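Side-chain contacts in 2,3-dihydroxybenzoate-AMP ligase (Bacillus subtilis, PDB 1MDB), which belongs to the ANL superfamily of AMP-binding enzymes, with a large N-terminal and a smaller C-terminal domain, and holds adenosine monophosphate and 2,3-dihydroxy-benzoic acid in this model: residues Arg213-Cys218 with Val246-Gly251; Ile85-Glu90 with Leu164-Leu169; Ile72-Arg77 with Pro177-Ser182. One frame throughout, in Å; residues are numbered along the deposited sequence.

All three contacts fall in the AMP-binding family region of the chain. Interaction 3 spans the longest separation, joining 72-77 to 177-182; interaction 2 (85-90 with 164-169) lies between its two halves along the chain, and interaction 1 (213-218 with 246-251) follows both. Centres of interactions 2 and 3 are about 20 Å apart, and each lies about 25 Å from that of interaction 1. Phe-89 CD2, on helix 86-98, packs on Leu-247 CD1 of interaction 1 at 3.9 Å. Interactions 2 and 3 border the six-stranded mixed sheet; interaction 1 pairs two helices, with the Val-215 side chain about 13 Å from 2,3-dihydroxy-benzoic acid. Together they tie distant parts of the N-terminal region together.

Interaction 1: residues Arg213-Cys218 with Val246-Gly251; sequences RSVEVC and VLYAGG
Val-215 of helix 204-218 carries this contact, setting its two methyl groups against Tyr-248 and Ala-249 at the end of helix 242-248. Val-215 CG2 lies 3.8 Å from Tyr-248 CD2, and Val-215 CG1 3.9 Å from Ala-249 CB. The fork of the valine fixes this division: CG1 stands anti to the backbone N (chi1 163°), and CG2 is thereby turned beside that N, on the side of the ring. The valine and tyrosine side chains run nearly perpendicular to each other, and the methyl comes to the ring obliquely. No hydrogen bond joins the segments, so the packing here is purely apolar.

The second helix finishes in a Schellman motif. Gly-250 takes a positive phi of 79°, and the chain turns out of the helix with Gly-251 N hydrogen-bonded to Val-246 O at 2.8 Å, backed by a weak bond from Gly-250 N to Leu-247 O. Ala-249 is thus held just before the turn, with its methyl directed at Val-215. The tyrosine side chain also touches Ile-208 and Lys-212 of helix 204-218, and Arg-34 makes a cation-pi contact with its ring.

The more open flank of helix 204-218 is polar and takes no part in the valine packing. There Arg-213 grips the exposed Glu-216 side-on in a salt bridge, Arg-213 NE and NH2 both reaching the single oxygen Glu-216 OE2, at 3.0 and 2.6 Å respectively. OE2 lies within 3° of the guanidinium plane; NE meets it nearly along its C-O axis, NH2 from the anti side and somewhat out of the carboxylate plane. A further nitrogen, Arg-213 NH1, donates to Met-357 O, which fixes the rotation of the guanidinium.

Interaction 2: residues Ile85-Glu90 with Leu164-Leu169; sequences IKEFFE and LPLEDL
Leu-166 pushes one methyl, CD2, toward helix 86-98, where Glu-87 and Glu-90 receive it with different parts of their side chains. Glu-87 offers its aliphatic stem: Leu-166 CD2 lies 3.8 Å from Glu-87 CG and 4.0 Å from Glu-87 CB, and the two side chains pass at a slant. The glutamate bends at its second torsion (chi2 61°), which carries the carboxylate aside so that the methylenes face the leucine. Glu-90, one helical turn on and extended beyond CG, points against Leu-166, the two side chains meeting head-on. Glu-90 OE2 is 4.2 Å from Leu-166 CD2, a loose touch by comparison. Leu-166 has CG anti to its backbone N (chi1 175°), directing the branch toward the helix.

The leucine sits just after strand 164-165, in the mixed sheet of the AMP-binding domain, and also packs on Ile-155 and Ala-157 of the adjoining strand 154-157. It thus touches both that strand and helix 86-98.

Across the two segments there is no hydrogen bond. The buried carboxylate of Glu-90 is answered instead by its surroundings: OE1 forms a salt bridge with Arg-59 NE and a hydrogen bond with His-170 NE2, and OE2 is also hydrogen-bonded outside the segments. Such partners would probably help keep the acid ionised although its OE2 lies next to an apolar methyl.

Interaction 3: residues Ile72-Arg77 with Pro177-Ser182; sequences IQQKDR and PEVKSS. With SO4 (sulfate ion), chain B.
Two irregular loops come nearest at Gln-74 and Pro-177, 7.6 Å between their CA atoms, the first folded as a type II beta turn from Gln-73 to Asp-76. With CG anti to the backbone N (chi1 -177°) and the chain extended beyond it, Gln-74 spans the gap. Gln-74 NE2 donates to Glu-178 O at 3.0 Å, almost straight at 172°; the acceptor lies in the amide plane, but the donor stands above the carbonyl plane. On the other branch Gln-74 OE1 lies 3.6 Å from Pro-177 CB, the glutamine and proline side chains passing side by side in opposite senses, and Val-179 CG2 touches NE2 more loosely.

The turn is closed by Asp-76 N donating to Gln-73 O at 3.0 Å, and Gln-73 N also donates to Asp-76 OD2. Arg-77 NH1 donates to Lys-75 O at 2.7 Å. A sulfate ion, presumably picked up from the crystallisation medium, is met by weak bonds, Arg-77 NH1 to sulfate O1 at 3.3 Å and Lys-75 NZ to sulfate O3 at 3.4 Å; O3 lies at the edge of the Arg-77 guanidinium, and Lys-3 N is another donor.

The turn joins helix 53-70 to strand 77-80 of the mixed sheet, with backbone bonds between Asp-76 and Leu-101 and between Arg-77 and Ala-124, while its partner loop runs between strands 164-165 and 184-189 at the protein surface.

Interaction 1: residues Arg213-Cys218 with Val246-Gly251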
loop_
_atom_site.group_PDB
_atom_site.type_symbol
_atom_site.label_atom_id
_atom_site.label_comp_id
_atom_site.label_asym_id
_atom_site.label_seq_id
_atom_site.Cartn_x
_atom_site.Cartn_y
_atom_site.Cartn_z
ATOM N N ARG A 213 -8.641 14.349 -0.714
ATOM C CA ARG A 213 -7.583 15.000 0.050
ATOM C C ARG A 213 -6.215 14.690 -0.554
ATOM O O ARG A 213 -5.364 15.573 -0.650
ATOM C CB ARG A 213 -7.631 14.561 1.513
ATOM C CG ARG A 213 -8.548 15.401 2.391
ATOM C CD ARG A 213 -7.830 16.641 2.942
ATOM N NE ARG A 213 -7.690 17.719 1.964
ATOM C CZ ARG A 213 -6.736 18.645 2.010
ATOM N NH1 ARG A 213 -5.834 18.622 2.982
ATOM N NH2 ARG A 213 -6.682 19.598 1.087
ATOM N N SER A 214 -6.007 13.443 -0.973
ATOM C CA SER A 214 -4.734 13.057 -1.577
ATOM C C SER A 214 -4.521 13.848 -2.865
ATOM O O SER A 214 -3.407 14.241 -3.175
ATOM C CB SER A 214 -4.717 11.557 -1.884
ATOM O OG SER A 214 -4.893 10.792 -0.701
ATOM N N VAL A 215 -5.593 14.060 -3.619
ATOM C CA VAL A 215 -5.515 14.821 -4.858
ATOM C C VAL A 215 -5.057 16.257 -4.560
ATOM O O VAL A 215 -4.119 16.777 -5.180
ATOM C CB VAL A 215 -6.890 14.860 -5.574
ATOM C CG1 VAL A 215 -6.907 15.982 -6.603
ATOM C CG2 VAL A 215 -7.157 13.521 -6.265
ATOM N N GLU A 216 -5.722 16.889 -3.607
ATOM C CA GLU A 216 -5.382 18.252 -3.227
ATOM C C GLU A 216 -3.967 18.337 -2.656
ATOM O O GLU A 216 -3.166 19.159 -3.101
ATOM C CB GLU A 216 -6.406 18.770 -2.220
ATOM C CG GLU A 216 -7.796 18.921 -2.820
ATOM C CD GLU A 216 -8.866 19.147 -1.779
ATOM O OE1 GLU A 216 -10.023 19.407 -2.163
ATOM O OE2 GLU A 216 -8.557 19.058 -0.572
ATOM N N VAL A 217 -3.645 17.478 -1.693
ATOM C CA VAL A 217 -2.305 17.486 -1.102
ATOM C C VAL A 217 -1.200 17.146 -2.107
ATOM O O VAL A 217 -0.077 17.613 -1.969
ATOM C CB VAL A 217 -2.191 16.489 0.079
ATOM C CG1 VAL A 217 -0.770 16.487 0.625
ATOM C CG2 VAL A 217 -3.158 16.864 1.174
ATOM N N CYS A 218 -1.515 16.344 -3.120
ATOM C CA CYS A 218 -0.507 15.952 -4.102
ATOM C C CYS A 218 -0.541 16.740 -5.423
ATOM O O CYS A 218 0.210 16.448 -6.351
ATOM C CB CYS A 218 -0.621 14.442 -4.374
ATOM S SG CYS A 218 -0.293 13.403 -2.901
ATOM N N VAL A 246 -5.812 9.547 -9.272
ATOM C CA VAL A 246 -5.534 10.112 -10.590
ATOM C C VAL A 246 -6.793 10.172 -11.466
ATOM O O VAL A 246 -6.955 11.099 -12.259
ATOM C CB VAL A 246 -4.411 9.302 -11.311
ATOM C CG1 VAL A 246 -4.148 9.860 -12.712
ATOM C CG2 VAL A 246 -3.128 9.368 -10.489
ATOM N N LEU A 247 -7.691 9.204 -11.314
ATOM C CA LEU A 247 -8.917 9.198 -12.106
ATOM C C LEU A 247 -9.860 10.229 -11.503
ATOM O O LEU A 247 -10.667 10.826 -12.202
ATOM C CB LEU A 247 -9.599 7.822 -12.077
ATOM C CG LEU A 247 -8.863 6.565 -12.548
ATOM C CD1 LEU A 247 -9.828 5.393 -12.480
ATOM C CD2 LEU A 247 -8.335 6.727 -13.959
ATOM N N TYR A 248 -9.750 10.431 -10.193
ATOM C CA TYR A 248 -10.592 11.400 -9.508
ATOM C C TYR A 248 -10.308 12.790 -10.066
ATOM O O TYR A 248 -11.224 13.588 -10.270
ATOM C CB TYR A 248 -10.298 11.398 -8.002
ATOM C CG TYR A 248 -11.155 12.369 -7.202
ATOM C CD1 TYR A 248 -12.295 11.932 -6.522
ATOM C CD2 TYR A 248 -10.833 13.728 -7.143
ATOM C CE1 TYR A 248 -13.093 12.822 -5.806
ATOM C CE2 TYR A 248 -11.619 14.627 -6.428
ATOM C CZ TYR A 248 -12.746 14.169 -5.759
ATOM O OH TYR A 248 -13.505 15.053 -5.023
ATOM N N ALA A 249 -9.032 13.063 -10.309
ATOM C CA ALA A 249 -8.591 14.364 -10.804
ATOM C C ALA A 249 -8.606 14.518 -12.317
ATOM O O ALA A 249 -8.244 15.575 -12.827
ATOM C CB ALA A 249 -7.186 14.668 -10.274
ATOM N N GLY A 250 -8.997 13.468 -13.029
ATOM C CA GLY A 250 -9.050 13.535 -14.477
ATOM C C GLY A 250 -7.709 13.372 -15.158
ATOM O O GLY A 250 -7.556 13.730 -16.324
ATOM N N GLY A 251 -6.730 12.833 -14.439
ATOM C CA GLY A 251 -5.417 12.631 -15.025
ATOM C C GLY A 251 -5.338 11.350 -15.825
ATOM O O GLY A 251 -6.361 10.794 -16.229
#

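Interaction 2: residues Ile85-Glu90 with Leu164-Leu169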
loop_
_atom_site.group_PDB
_atom_site.type_symbol
_atom_site.label_atom_id
_atom_site.label_comp_id
_atom_site.label_asym_id
_atom_site.label_seq_id
_atom_site.Cartn_x
_atom_site.Cartn_y
_atom_site.Cartn_z
ATOM N N ILE A 85 -3.152 -4.263 -14.960
ATOM C CA ILE A 85 -3.709 -4.297 -16.314
ATOM C C ILE A 85 -5.012 -3.503 -16.350
ATOM O O ILE A 85 -5.593 -3.206 -15.306
ATOM C CB ILE A 85 -3.951 -5.752 -16.794
ATOM C CG1 ILE A 85 -4.767 -6.525 -15.758
ATOM C CG2 ILE A 85 -2.618 -6.451 -17.011
ATOM C CD1 ILE A 85 -4.991 -7.992 -16.117
ATOM N N LYS A 86 -5.453 -3.154 -17.555
ATOM C CA LYS A 86 -6.664 -2.368 -17.750
ATOM C C LYS A 86 -7.907 -3.011 -17.146
ATOM O O LYS A 86 -8.757 -2.326 -16.594
ATOM C CB LYS A 86 -6.904 -2.132 -19.246
ATOM C CG LYS A 86 -5.809 -1.345 -19.948
ATOM C CD LYS A 86 -6.273 -0.843 -21.318
ATOM C CE LYS A 86 -6.670 -1.988 -22.244
ATOM N NZ LYS A 86 -5.537 -2.901 -22.492
ATOM N N GLU A 87 -8.008 -4.328 -17.265
ATOM C CA GLU A 87 -9.156 -5.058 -16.743
ATOM C C GLU A 87 -9.483 -4.702 -15.296
ATOM O O GLU A 87 -10.651 -4.557 -14.936
ATOM C CB GLU A 87 -8.917 -6.562 -16.873
ATOM C CG GLU A 87 -9.014 -7.094 -18.289
ATOM C CD GLU A 87 -8.005 -6.471 -19.242
ATOM O OE1 GLU A 87 -6.828 -6.299 -18.858
ATOM O OE2 GLU A 87 -8.389 -6.170 -20.391
ATOM N N PHE A 88 -8.456 -4.551 -14.464
ATOM C CA PHE A 88 -8.666 -4.197 -13.062
ATOM C C PHE A 88 -9.721 -3.109 -12.935
ATOM O O PHE A 88 -10.667 -3.226 -12.157
ATOM C CB PHE A 88 -7.356 -3.698 -12.449
ATOM C CG PHE A 88 -7.474 -3.251 -11.017
ATOM C CD1 PHE A 88 -7.450 -4.179 -9.977
ATOM C CD2 PHE A 88 -7.561 -1.895 -10.704
ATOM C CE1 PHE A 88 -7.504 -3.760 -8.637
ATOM C CE2 PHE A 88 -7.616 -1.459 -9.370
ATOM C CZ PHE A 88 -7.584 -2.394 -8.335
ATOM N N PHE A 89 -9.557 -2.048 -13.719
ATOM C CA PHE A 89 -10.468 -0.913 -13.661
ATOM C C PHE A 89 -11.913 -1.160 -14.076
ATOM O O PHE A 89 -12.836 -0.651 -13.435
ATOM C CB PHE A 89 -9.884 0.267 -14.449
ATOM C CG PHE A 89 -8.602 0.787 -13.874
ATOM C CD1 PHE A 89 -7.377 0.339 -14.355
ATOM C CD2 PHE A 89 -8.620 1.689 -12.815
ATOM C CE1 PHE A 89 -6.181 0.787 -13.789
ATOM C CE2 PHE A 89 -7.438 2.144 -12.240
ATOM C CZ PHE A 89 -6.213 1.692 -12.728
ATOM N N GLU A 90 -12.128 -1.913 -15.145
ATOM C CA GLU A 90 -13.493 -2.176 -15.555
ATOM C C GLU A 90 -14.097 -3.151 -14.548
ATOM O O GLU A 90 -15.294 -3.106 -14.257
ATOM C CB GLU A 90 -13.547 -2.753 -16.980
ATOM C CG GLU A 90 -13.032 -4.174 -17.163
ATOM C CD GLU A 90 -13.192 -4.649 -18.608
ATOM O OE1 GLU A 90 -14.067 -4.109 -19.315
ATOM O OE2 GLU A 90 -12.460 -5.565 -19.032
ATOM N N LEU A 164 -14.313 -19.155 -16.670
ATOM C CA LEU A 164 -15.080 -18.152 -17.406
ATOM C C LEU A 164 -14.268 -16.974 -17.943
ATOM O O LEU A 164 -13.611 -16.262 -17.184
ATOM C CB LEU A 164 -16.216 -17.613 -16.530
ATOM C CG LEU A 164 -17.190 -18.633 -15.928
ATOM C CD1 LEU A 164 -18.123 -17.926 -14.945
ATOM C CD2 LEU A 164 -17.991 -19.314 -17.035
ATOM N N PRO A 165 -14.310 -16.755 -19.268
ATOM C CA PRO A 165 -13.584 -15.656 -19.909
ATOM C C PRO A 165 -14.208 -14.327 -19.504
ATOM O O PRO A 165 -15.390 -14.096 -19.751
ATOM C CB PRO A 165 -13.782 -15.930 -21.403
ATOM C CG PRO A 165 -14.002 -17.423 -21.460
ATOM C CD PRO A 165 -14.910 -17.639 -20.285
ATOM N N LEU A 166 -13.426 -13.463 -18.870
ATOM C CA LEU A 166 -13.930 -12.167 -18.467
ATOM C C LEU A 166 -14.521 -11.433 -19.664
ATOM O O LEU A 166 -15.577 -10.808 -19.551
ATOM C CB LEU A 166 -12.803 -11.321 -17.872
ATOM C CG LEU A 166 -13.173 -9.878 -17.508
ATOM C CD1 LEU A 166 -14.298 -9.870 -16.480
ATOM C CD2 LEU A 166 -11.941 -9.164 -16.949
ATOM N N GLU A 167 -13.842 -11.525 -20.808
ATOM C CA GLU A 167 -14.273 -10.842 -22.026
ATOM C C GLU A 167 -15.654 -11.247 -22.529
ATOM O O GLU A 167 -16.305 -10.479 -23.235
ATOM C CB GLU A 167 -13.251 -11.052 -23.150
ATOM C CG GLU A 167 -13.245 -12.458 -23.734
ATOM C CD GLU A 167 -12.209 -12.637 -24.837
ATOM O OE1 GLU A 167 -12.116 -13.751 -25.395
ATOM O OE2 GLU A 167 -11.484 -11.667 -25.145
ATOM N N ASP A 168 -16.105 -12.444 -22.169
ATOM C CA ASP A 168 -17.416 -12.902 -22.616
ATOM C C ASP A 168 -18.555 -12.510 -21.672
ATOM O O ASP A 168 -19.683 -12.967 -21.836
ATOM C CB ASP A 168 -17.408 -14.425 -22.827
ATOM C CG ASP A 168 -16.496 -14.854 -23.973
ATOM O OD1 ASP A 168 -16.462 -14.149 -25.003
ATOM O OD2 ASP A 168 -15.819 -15.896 -23.857
ATOM N N LEU A 169 -18.270 -11.649 -20.700
ATOM C CA LEU A 169 -19.297 -11.228 -19.753
ATOM C C LEU A 169 -20.026 -9.933 -20.118
ATOM O O LEU A 169 -21.202 -9.768 -19.801
ATOM C CB LEU A 169 -18.697 -11.108 -18.349
ATOM C CG LEU A 169 -18.374 -12.448 -17.690
ATOM C CD1 LEU A 169 -17.607 -12.238 -16.396
ATOM C CD2 LEU A 169 -19.669 -13.190 -17.431
#

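Interaction 3: residues Ile72-Arg77 with Pro177-Ser182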
loop_
_atom_site.group_PDB
_atom_site.type_symbol
_atom_site.label_atom_id
_atom_site.label_comp_id
_atom_site.label_asym_id
_atom_site.label_seq_id
_atom_site.Cartn_x
_atom_site.Cartn_y
_atom_site.Cartn_z
ATOM N N ILE A 72 -24.128 -12.660 -9.657
ATOM C CA ILE A 72 -23.466 -11.944 -8.571
ATOM C C ILE A 72 -24.428 -10.869 -8.101
ATOM O O ILE A 72 -24.950 -10.114 -8.911
ATOM C CB ILE A 72 -22.150 -11.290 -9.039
ATOM C CG1 ILE A 72 -21.113 -12.380 -9.333
ATOM C CG2 ILE A 72 -21.631 -10.333 -7.964
ATOM C CD1 ILE A 72 -19.811 -11.855 -9.850
ATOM N N GLN A 73 -24.662 -10.799 -6.796
ATOM C CA GLN A 73 -25.603 -9.820 -6.265
ATOM C C GLN A 73 -24.989 -8.751 -5.370
ATOM O O GLN A 73 -23.828 -8.838 -4.964
ATOM C CB GLN A 73 -26.694 -10.540 -5.478
ATOM C CG GLN A 73 -27.334 -11.711 -6.202
ATOM C CD GLN A 73 -28.297 -12.456 -5.301
ATOM O OE1 GLN A 73 -29.195 -11.853 -4.711
ATOM N NE2 GLN A 73 -28.116 -13.766 -5.184
ATOM N N GLN A 74 -25.797 -7.742 -5.062
ATOM C CA GLN A 74 -25.376 -6.652 -4.201
ATOM C C GLN A 74 -24.943 -7.227 -2.846
ATOM O O GLN A 74 -25.589 -8.124 -2.309
ATOM C CB GLN A 74 -26.536 -5.654 -4.039
ATOM C CG GLN A 74 -26.207 -4.423 -3.205
ATOM C CD GLN A 74 -27.194 -3.286 -3.440
ATOM O OE1 GLN A 74 -28.412 -3.488 -3.420
ATOM N NE2 GLN A 74 -26.672 -2.084 -3.661
ATOM N N LYS A 75 -23.847 -6.698 -2.316
ATOM C CA LYS A 75 -23.256 -7.130 -1.046
ATOM C C LYS A 75 -22.359 -8.367 -1.208
ATOM O O LYS A 75 -21.624 -8.731 -0.290
ATOM C CB LYS A 75 -24.328 -7.409 0.020
ATOM C CG LYS A 75 -24.991 -6.164 0.598
ATOM C CD LYS A 75 -25.668 -6.461 1.940
ATOM C CE LYS A 75 -26.721 -7.552 1.816
ATOM N NZ LYS A 75 -27.257 -7.981 3.141
ATOM N N ASP A 76 -22.418 -9.018 -2.365
ATOM C CA ASP A 76 -21.570 -10.189 -2.597
ATOM C C ASP A 76 -20.107 -9.775 -2.601
ATOM O O ASP A 76 -19.759 -8.705 -3.113
ATOM C CB ASP A 76 -21.856 -10.837 -3.954
ATOM C CG ASP A 76 -23.004 -11.810 -3.910
ATOM O OD1 ASP A 76 -23.383 -12.227 -2.803
ATOM O OD2 ASP A 76 -23.515 -12.172 -4.989
ATOM N N ARG A 77 -19.248 -10.619 -2.037
ATOM C CA ARG A 77 -17.826 -10.330 -2.044
ATOM C C ARG A 77 -17.191 -11.006 -3.241
ATOM O O ARG A 77 -17.562 -12.123 -3.621
ATOM C CB ARG A 77 -17.153 -10.800 -0.753
ATOM C CG ARG A 77 -17.250 -9.778 0.362
ATOM C CD ARG A 77 -18.673 -9.687 0.875
ATOM N NE ARG A 77 -19.022 -10.884 1.635
ATOM C CZ ARG A 77 -20.228 -11.128 2.136
ATOM N NH1 ARG A 77 -21.210 -10.250 1.950
ATOM N NH2 ARG A 77 -20.447 -12.240 2.838
ATOM N N PRO A 177 -29.458 -2.100 -8.919
ATOM C CA PRO A 177 -29.979 -1.712 -7.609
ATOM C C PRO A 177 -29.311 -0.420 -7.167
ATOM O O PRO A 177 -28.219 -0.085 -7.637
ATOM C CB PRO A 177 -29.588 -2.891 -6.719
ATOM C CG PRO A 177 -29.597 -4.048 -7.672
ATOM C CD PRO A 177 -28.893 -3.460 -8.870
ATOM N N GLU A 178 -29.968 0.307 -6.270
ATOM C CA GLU A 178 -29.408 1.552 -5.776
ATOM C C GLU A 178 -28.219 1.285 -4.870
ATOM O O GLU A 178 -28.277 0.422 -3.999
ATOM C CB GLU A 178 -30.450 2.344 -4.991
ATOM C CG GLU A 178 -29.841 3.493 -4.200
ATOM C CD GLU A 178 -30.873 4.275 -3.424
ATOM O OE1 GLU A 178 -31.583 3.662 -2.596
ATOM O OE2 GLU A 178 -30.974 5.500 -3.641
ATOM N N VAL A 179 -27.140 2.023 -5.092
ATOM C CA VAL A 179 -25.946 1.893 -4.278
ATOM C C VAL A 179 -25.823 3.198 -3.504
ATOM O O VAL A 179 -25.810 4.275 -4.096
ATOM C CB VAL A 179 -24.671 1.708 -5.134
ATOM C CG1 VAL A 179 -23.467 1.558 -4.226
ATOM C CG2 VAL A 179 -24.806 0.493 -6.036
ATOM N N LYS A 180 -25.743 3.094 -2.182
ATOM C CA LYS A 180 -25.622 4.262 -1.327
ATOM C C LYS A 180 -24.170 4.639 -1.065
ATOM O O LYS A 180 -23.288 3.783 -0.977
ATOM C CB LYS A 180 -26.315 4.013 0.011
ATOM C CG LYS A 180 -27.810 3.765 -0.075
ATOM C CD LYS A 180 -28.340 3.453 1.311
ATOM C CE LYS A 180 -29.806 3.089 1.297
ATOM N NZ LYS A 180 -30.242 2.734 2.678
ATOM N N SER A 181 -23.940 5.935 -0.935
ATOM C CA SER A 181 -22.619 6.475 -0.673
ATOM C C SER A 181 -22.110 5.962 0.668
ATOM O O SER A 181 -20.905 5.928 0.913
ATOM C CB SER A 181 -22.691 8.004 -0.630
ATOM O OG SER A 181 -21.573 8.577 -1.278
ATOM N N SER A 182 -23.037 5.567 1.534
ATOM C CA SER A 182 -22.677 5.074 2.855
ATOM C C SER A 182 -22.451 3.562 2.905
ATOM O O SER A 182 -22.053 3.027 3.940
ATOM C CB SER A 182 -23.760 5.469 3.867
ATOM O OG SER A 182 -25.022 4.960 3.480
HETATM S S SO4 B . -24.242 -10.071 4.464
HETATM O O1 SO4 B . -22.940 -10.737 4.674
HETATM O O2 SO4 B . -24.202 -8.700 5.013
HETATM O O3 SO4 B . -24.535 -10.014 3.018
HETATM O O4 SO4 B . -25.302 -10.850 5.138
#